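Local coordinates for assembly chaperone of ribosomal protein L4 (Acl4) (Chaetomium thermophilum, PDB 5TQB) that probably binds newly made ribosomal protein L4 as its dedicated assembly chaperone, through a fold of tetratricopeptide-like helices, at residues 315-318 and 319-322; 272-275 and 276-279. One frame throughout, in Å; residues are numbered along the deposited sequence.

Both contacts are local and lie in the C-terminal part of an all-helical chain with a predicted tetratricopeptide repeat nearer its N terminus. Following the chain from its N terminus, contact 2 comes first, inside helix 262-281, where residues 272-275 meet 276-279 one turn on. Helix 291-313 follows, and then contact 1 opens helix 318-333 where the connecting loop ends. The two are in series, neither nested nor crossed, and neither closes a long loop. Their centres lie about 22 Å apart and their nearest atoms about 11 Å, without touching. Helix 262-281 nevertheless joins them: Tyr-266 packs on Leu-320 of contact 1, while Tyr-273 of contact 2 reaches helix 318-333.

Contact 1 of 2, residues 315-318 and 319-322; sequences YEDE and RLGE
Asp-317 is the N-cap of helix 318-333, its carboxylate accepting from the backbone N-H of Leu-320. The bond from Leu-320 N to Asp-317 OD2 measures 3.0 Å with an N-H...O angle of 154°, and the donor stands well above the carboxylate plane. With CG anti to the backbone N (chi1 -168°), the acid is folded over the first turn, where Asp-317 CG also rests 3.4 Å from Leu-320 CB. The two side chains meet at about a right angle, and Leu-320 CD1 comes to 3.9 Å from Asp-317 OD1. Asp-317 also forms the centre of an inverse gamma turn, closed by a weak bond from Glu-318 N to Glu-316 O, so the chain bends just before the helix.

Glu-318, the first helical residue, meets the following turn through its backbone. Its CG lies opposite the carbonyl carbon (chi1 -67°) and the chain beyond is extended, which carries the exposed carboxylate out from the turn. Glu-318 O accepts from Glu-322 N at 3.0 Å, and Glu-322 CG lies 3.3 Å from that same oxygen. Gly-321 N donates to Asp-317 O at 3.1 Å.

The cap faces a second protein in the assembly. There Asp-317 OD2 bonds a polar side chain of that other chain, and OD1 bonds its backbone, so both carboxylate oxygens of this buried acid are engaged. Leu-320 turns to its own fold, packing on Val-262 and Tyr-266 of helix 262-281. Arg-319 leads its guanidinium away from the turn, and its NH2 bonds the backbone of the other protein.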
ATOM      1  N   TYR B 315      15.568  13.522  -2.102  1.00 86.30           N
ATOM      2  CA  TYR B 315      14.593  13.781  -1.048  1.00 83.59           C
ATOM      3  C   TYR B 315      14.855  15.136  -0.401  1.00 84.61           C
ATOM      4  O   TYR B 315      15.971  15.651  -0.464  1.00 85.03           O
ATOM      5  CB  TYR B 315      14.667  12.672   0.002  1.00 80.57           C
ATOM      6  CG  TYR B 315      13.346  12.345   0.661  1.00 76.84           C
ATOM      7  CD1 TYR B 315      12.297  11.800  -0.072  1.00 73.84           C
ATOM      8  CD2 TYR B 315      13.154  12.562   2.022  1.00 75.02           C
ATOM      9  CE1 TYR B 315      11.088  11.493   0.528  1.00 73.59           C
ATOM     10  CE2 TYR B 315      11.949  12.258   2.634  1.00 74.32           C
ATOM     11  CZ  TYR B 315      10.918  11.725   1.884  1.00 75.03           C
ATOM     12  OH  TYR B 315       9.718  11.420   2.490  1.00 73.83           O
ATOM     13  N   GLU B 316      13.824  15.700   0.227  1.00 85.65           N
ATOM     14  CA  GLU B 316      13.895  17.056   0.772  1.00 88.75           C
ATOM     15  C   GLU B 316      13.599  17.143   2.278  1.00 84.98           C
ATOM     16  O   GLU B 316      13.434  18.241   2.817  1.00 87.02           O
ATOM     17  CB  GLU B 316      12.944  17.973  -0.005  1.00 93.50           C
ATOM     18  CG  GLU B 316      13.320  18.139  -1.472  1.00 98.70           C
ATOM     19  CD  GLU B 316      12.335  19.002  -2.237  1.00103.88           C
ATOM     20  OE1 GLU B 316      11.470  19.637  -1.592  1.00106.51           O
ATOM     21  OE2 GLU B 316      12.419  19.042  -3.483  1.00104.26           O
ATOM     22  N   ASP B 317      13.537  15.997   2.954  1.00 79.63           N
ATOM     23  CA  ASP B 317      13.386  15.972   4.411  1.00 75.20           C
ATOM     24  C   ASP B 317      14.775  16.019   5.045  1.00 72.36           C
ATOM     25  O   ASP B 317      15.327  14.992   5.434  1.00 70.94           O
ATOM     26  CB  ASP B 317      12.623  14.716   4.861  1.00 72.56           C
ATOM     27  CG  ASP B 317      12.181  14.780   6.323  1.00 71.62           C
ATOM     28  OD1 ASP B 317      11.148  14.152   6.656  1.00 69.91           O
ATOM     29  OD2 ASP B 317      12.861  15.452   7.135  1.00 66.66           O
ATOM     30  N   GLU B 318      15.342  17.219   5.130  1.00 74.23           N
ATOM     31  CA  GLU B 318      16.698  17.396   5.646  1.00 81.50           C
ATOM     32  C   GLU B 318      16.874  16.871   7.073  1.00 78.80           C
ATOM     33  O   GLU B 318      17.873  16.226   7.374  1.00 82.07           O
ATOM     34  CB  GLU B 318      17.113  18.868   5.576  1.00 89.98           C
ATOM     35  CG  GLU B 318      17.279  19.392   4.151  1.00 98.66           C
ATOM     36  CD  GLU B 318      17.729  20.844   4.097  1.00107.60           C
ATOM     37  OE1 GLU B 318      17.668  21.534   5.138  1.00111.33           O
ATOM     38  OE2 GLU B 318      18.145  21.296   3.007  1.00110.46           O
ATOM     39  N   ARG B 319      15.908  17.135   7.947  1.00 75.19           N
ATOM     40  CA  ARG B 319      16.028  16.714   9.343  1.00 75.56           C
ATOM     41  C   ARG B 319      16.061  15.192   9.498  1.00 73.79           C
ATOM     42  O   ARG B 319      16.768  14.663  10.357  1.00 73.35           O
ATOM     43  CB  ARG B 319      14.902  17.314  10.186  1.00 73.54           C
ATOM     44  CG  ARG B 319      14.977  18.824  10.293  1.00 75.64           C
ATOM     45  CD  ARG B 319      14.252  19.339  11.519  1.00 79.32           C
ATOM     46  NE  ARG B 319      12.806  19.351  11.344  1.00 83.70           N
ATOM     47  CZ  ARG B 319      11.938  19.609  12.318  1.00 87.14           C
ATOM     48  NH1 ARG B 319      12.372  19.866  13.545  1.00 92.48           N
ATOM     49  NH2 ARG B 319      10.636  19.604  12.067  1.00 85.26           N
ATOM     50  N   LEU B 320      15.300  14.489   8.666  1.00 71.87           N
ATOM     51  CA  LEU B 320      15.300  13.030   8.691  1.00 68.84           C
ATOM     52  C   LEU B 320      16.630  12.497   8.174  1.00 70.01           C
ATOM     53  O   LEU B 320      17.151  11.499   8.677  1.00 70.10           O
ATOM     54  CB  LEU B 320      14.143  12.489   7.855  1.00 65.52           C
ATOM     55  CG  LEU B 320      13.963  10.970   7.820  1.00 66.74           C
ATOM     56  CD1 LEU B 320      12.495  10.629   7.691  1.00 65.53           C
ATOM     57  CD2 LEU B 320      14.745  10.340   6.669  1.00 67.54           C
ATOM     58  N   GLY B 321      17.178  13.176   7.172  1.00 69.78           N
ATOM     59  CA  GLY B 321      18.449  12.794   6.593  1.00 69.91           C
ATOM     60  C   GLY B 321      19.594  12.940   7.574  1.00 70.58           C
ATOM     61  O   GLY B 321      20.485  12.093   7.634  1.00 67.99           O
ATOM     62  N   GLU B 322      19.578  14.012   8.353  1.00 74.52           N
ATOM     63  CA  GLU B 322      20.647  14.240   9.316  1.00 80.16           C
ATOM     64  C   GLU B 322      20.532  13.297  10.507  1.00 76.42           C
ATOM     65  O   GLU B 322      21.541  12.892  11.075  1.00 80.88           O
ATOM     66  CB  GLU B 322      20.661  15.697   9.783  1.00 87.54           C
ATOM     67  CG  GLU B 322      20.893  16.706   8.657  1.00 95.56           C
ATOM     68  CD  GLU B 322      22.123  16.393   7.811  1.00101.96           C
ATOM     69  OE1 GLU B 322      23.146  15.947   8.374  1.00104.94           O
ATOM     70  OE2 GLU B 322      22.064  16.592   6.577  1.00103.24           O
TER

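Contact 2 of 2, residues 272-275 and 276-279; sequences RYRL and GEKE
Arg-272 meets Gly-276 through the backbone, in one of four successive i to i+4 alpha-helical bonds: Gly-276 N lies 3.0 Å from Arg-272 O. The arginine's side chain leads away to Gly-268 O and Thr-251.

Tyr-273 comes next. A chi1 of 177° sets the ring on the side of its own carbonyl carbon, next to Glu-277, whose CD approaches Tyr-273 CE1 obliquely at 3.5 Å; ring and carboxylate planes are 42° apart. The phenol OH bonds Ser-330.

Arg-274 bends at chi2 and chi3, bringing its NH2 within 3.4 Å of Glu-277 OE2. This is a salt bridge, but its 128° N-H...O angle makes the hydrogen bond weak. Over one guanidinium face sits Lys-278 NZ, 4.0 Å from Arg-274 NH1; Glu-277 and Glu-244, the latter salt-bridged to the lysine, probably temper this like-charge approach. With Glu-277 replaced by an alanine, the guanidinium of Arg-274 would probably lose its acidic mate in this turn, and the CE1 side of the tyrosine ring its carboxylate neighbour.

Leu-275 O accepts from Glu-279 N at 3.1 Å, and Leu-275 CG touches Glu-279 OE2 at 3.8 Å; the acid's OE1 bonds Thr-295.

Helix 262-281 lies among three others: Leu-275 packs on helix 244-257, Tyr-273 stacks on Trp-296 of helix 291-313, and the same tyrosine reaches Leu-327 and Ile-331 of helix 318-333.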
ATOM      1  N   ARG B 272      14.548  -0.622  14.623  1.00 64.71           N
ATOM      2  CA  ARG B 272      15.531  -1.653  14.904  1.00 66.82           C
ATOM      3  C   ARG B 272      16.604  -1.113  15.845  1.00 67.05           C
ATOM      4  O   ARG B 272      17.161  -1.855  16.659  1.00 69.40           O
ATOM      5  CB  ARG B 272      16.128  -2.172  13.588  1.00 68.40           C
ATOM      6  CG  ARG B 272      15.162  -3.070  12.812  1.00 64.91           C
ATOM      7  CD  ARG B 272      15.607  -3.326  11.380  1.00 66.60           C
ATOM      8  NE  ARG B 272      14.720  -4.278  10.712  1.00 66.62           N
ATOM      9  CZ  ARG B 272      13.492  -3.993  10.282  1.00 68.49           C
ATOM     10  NH1 ARG B 272      12.763  -4.932   9.695  1.00 72.28           N
ATOM     11  NH2 ARG B 272      12.984  -2.778  10.436  1.00 67.82           N
ATOM     12  N   TYR B 273      16.868   0.187  15.752  1.00 67.44           N
ATOM     13  CA  TYR B 273      17.802   0.852  16.658  1.00 70.16           C
ATOM     14  C   TYR B 273      17.243   0.866  18.077  1.00 68.81           C
ATOM     15  O   TYR B 273      17.959   0.574  19.041  1.00 71.51           O
ATOM     16  CB  TYR B 273      18.069   2.285  16.188  1.00 72.30           C
ATOM     17  CG  TYR B 273      18.972   3.075  17.103  1.00 77.89           C
ATOM     18  CD1 TYR B 273      18.451   3.791  18.170  1.00 80.43           C
ATOM     19  CD2 TYR B 273      20.344   3.111  16.898  1.00 79.37           C
ATOM     20  CE1 TYR B 273      19.267   4.515  19.012  1.00 80.26           C
ATOM     21  CE2 TYR B 273      21.172   3.836  17.737  1.00 80.79           C
ATOM     22  CZ  TYR B 273      20.627   4.537  18.794  1.00 82.32           C
ATOM     23  OH  TYR B 273      21.443   5.266  19.635  1.00 85.64           O
ATOM     24  N   ARG B 274      15.963   1.211  18.195  1.00 65.52           N
ATOM     25  CA  ARG B 274      15.277   1.255  19.485  1.00 69.17           C
ATOM     26  C   ARG B 274      15.232  -0.134  20.097  1.00 69.82           C
ATOM     27  O   ARG B 274      15.476  -0.312  21.292  1.00 71.11           O
ATOM     28  CB  ARG B 274      13.846   1.781  19.316  1.00 67.44           C
ATOM     29  CG  ARG B 274      13.765   3.216  18.827  1.00 67.66           C
ATOM     30  CD  ARG B 274      14.031   4.184  19.949  1.00 72.88           C
ATOM     31  NE  ARG B 274      12.940   4.186  20.911  1.00 75.29           N
ATOM     32  CZ  ARG B 274      13.043   4.614  22.165  1.00 79.66           C
ATOM     33  NH1 ARG B 274      11.982   4.568  22.957  1.00 78.75           N
ATOM     34  NH2 ARG B 274      14.201   5.076  22.628  1.00 83.35           N
ATOM     35  N   LEU B 275      14.917  -1.118  19.263  1.00 68.53           N
ATOM     36  CA  LEU B 275      14.853  -2.500  19.708  1.00 68.77           C
ATOM     37  C   LEU B 275      16.222  -2.961  20.214  1.00 66.71           C
ATOM     38  O   LEU B 275      16.317  -3.705  21.189  1.00 67.78           O
ATOM     39  CB  LEU B 275      14.372  -3.395  18.564  1.00 66.60           C
ATOM     40  CG  LEU B 275      14.166  -4.872  18.896  1.00 69.65           C
ATOM     41  CD1 LEU B 275      13.167  -5.046  20.037  1.00 71.20           C
ATOM     42  CD2 LEU B 275      13.703  -5.627  17.664  1.00 69.92           C
ATOM     43  N   GLY B 276      17.278  -2.502  19.552  1.00 65.61           N
ATOM     44  CA  GLY B 276      18.626  -2.863  19.940  1.00 68.93           C
ATOM     45  C   GLY B 276      19.015  -2.266  21.277  1.00 71.62           C
ATOM     46  O   GLY B 276      19.725  -2.895  22.059  1.00 71.68           O
ATOM     47  N   GLU B 277      18.551  -1.046  21.539  1.00 74.26           N
ATOM     48  CA  GLU B 277      18.814  -0.392  22.818  1.00 77.37           C
ATOM     49  C   GLU B 277      18.227  -1.223  23.952  1.00 78.61           C
ATOM     50  O   GLU B 277      18.890  -1.464  24.962  1.00 81.50           O
ATOM     51  CB  GLU B 277      18.220   1.020  22.854  1.00 79.09           C
ATOM     52  CG  GLU B 277      18.972   2.052  22.026  1.00 81.97           C
ATOM     53  CD  GLU B 277      18.515   3.478  22.312  1.00 88.81           C
ATOM     54  OE1 GLU B 277      19.385   4.341  22.564  1.00 92.32           O
ATOM     55  OE2 GLU B 277      17.289   3.739  22.279  1.00 90.62           O
ATOM     56  N   LYS B 278      16.984  -1.666  23.774  1.00 77.18           N
ATOM     57  CA  LYS B 278      16.293  -2.450  24.793  1.00 77.08           C
ATOM     58  C   LYS B 278      17.012  -3.771  25.055  1.00 78.56           C
ATOM     59  O   LYS B 278      17.361  -4.080  26.199  1.00 80.84           O
ATOM     60  CB  LYS B 278      14.844  -2.711  24.382  1.00 75.79           C
ATOM     61  CG  LYS B 278      13.970  -1.470  24.371  1.00 79.49           C
ATOM     62  CD  LYS B 278      12.564  -1.793  23.878  1.00 84.29           C
ATOM     63  CE  LYS B 278      11.607  -0.613  24.043  1.00 88.40           C
ATOM     64  NZ  LYS B 278      11.976   0.570  23.217  1.00 88.41           N
ATOM     65  N   GLU B 279      17.243  -4.537  23.992  1.00 77.96           N
ATOM     66  CA  GLU B 279      17.926  -5.824  24.101  1.00 77.38           C
ATOM     67  C   GLU B 279      19.296  -5.667  24.747  1.00 76.30           C
ATOM     68  O   GLU B 279      19.755  -6.543  25.480  1.00 79.17           O
ATOM     69  CB  GLU B 279      18.074  -6.464  22.719  1.00 76.87           C
ATOM     70  CG  GLU B 279      16.754  -6.895  22.104  1.00 79.23           C
ATOM     71  CD  GLU B 279      16.903  -7.461  20.699  1.00 80.53           C
ATOM     72  OE1 GLU B 279      18.002  -7.352  20.113  1.00 80.97           O
ATOM     73  OE2 GLU B 279      15.911  -8.018  20.183  1.00 80.93           O
TER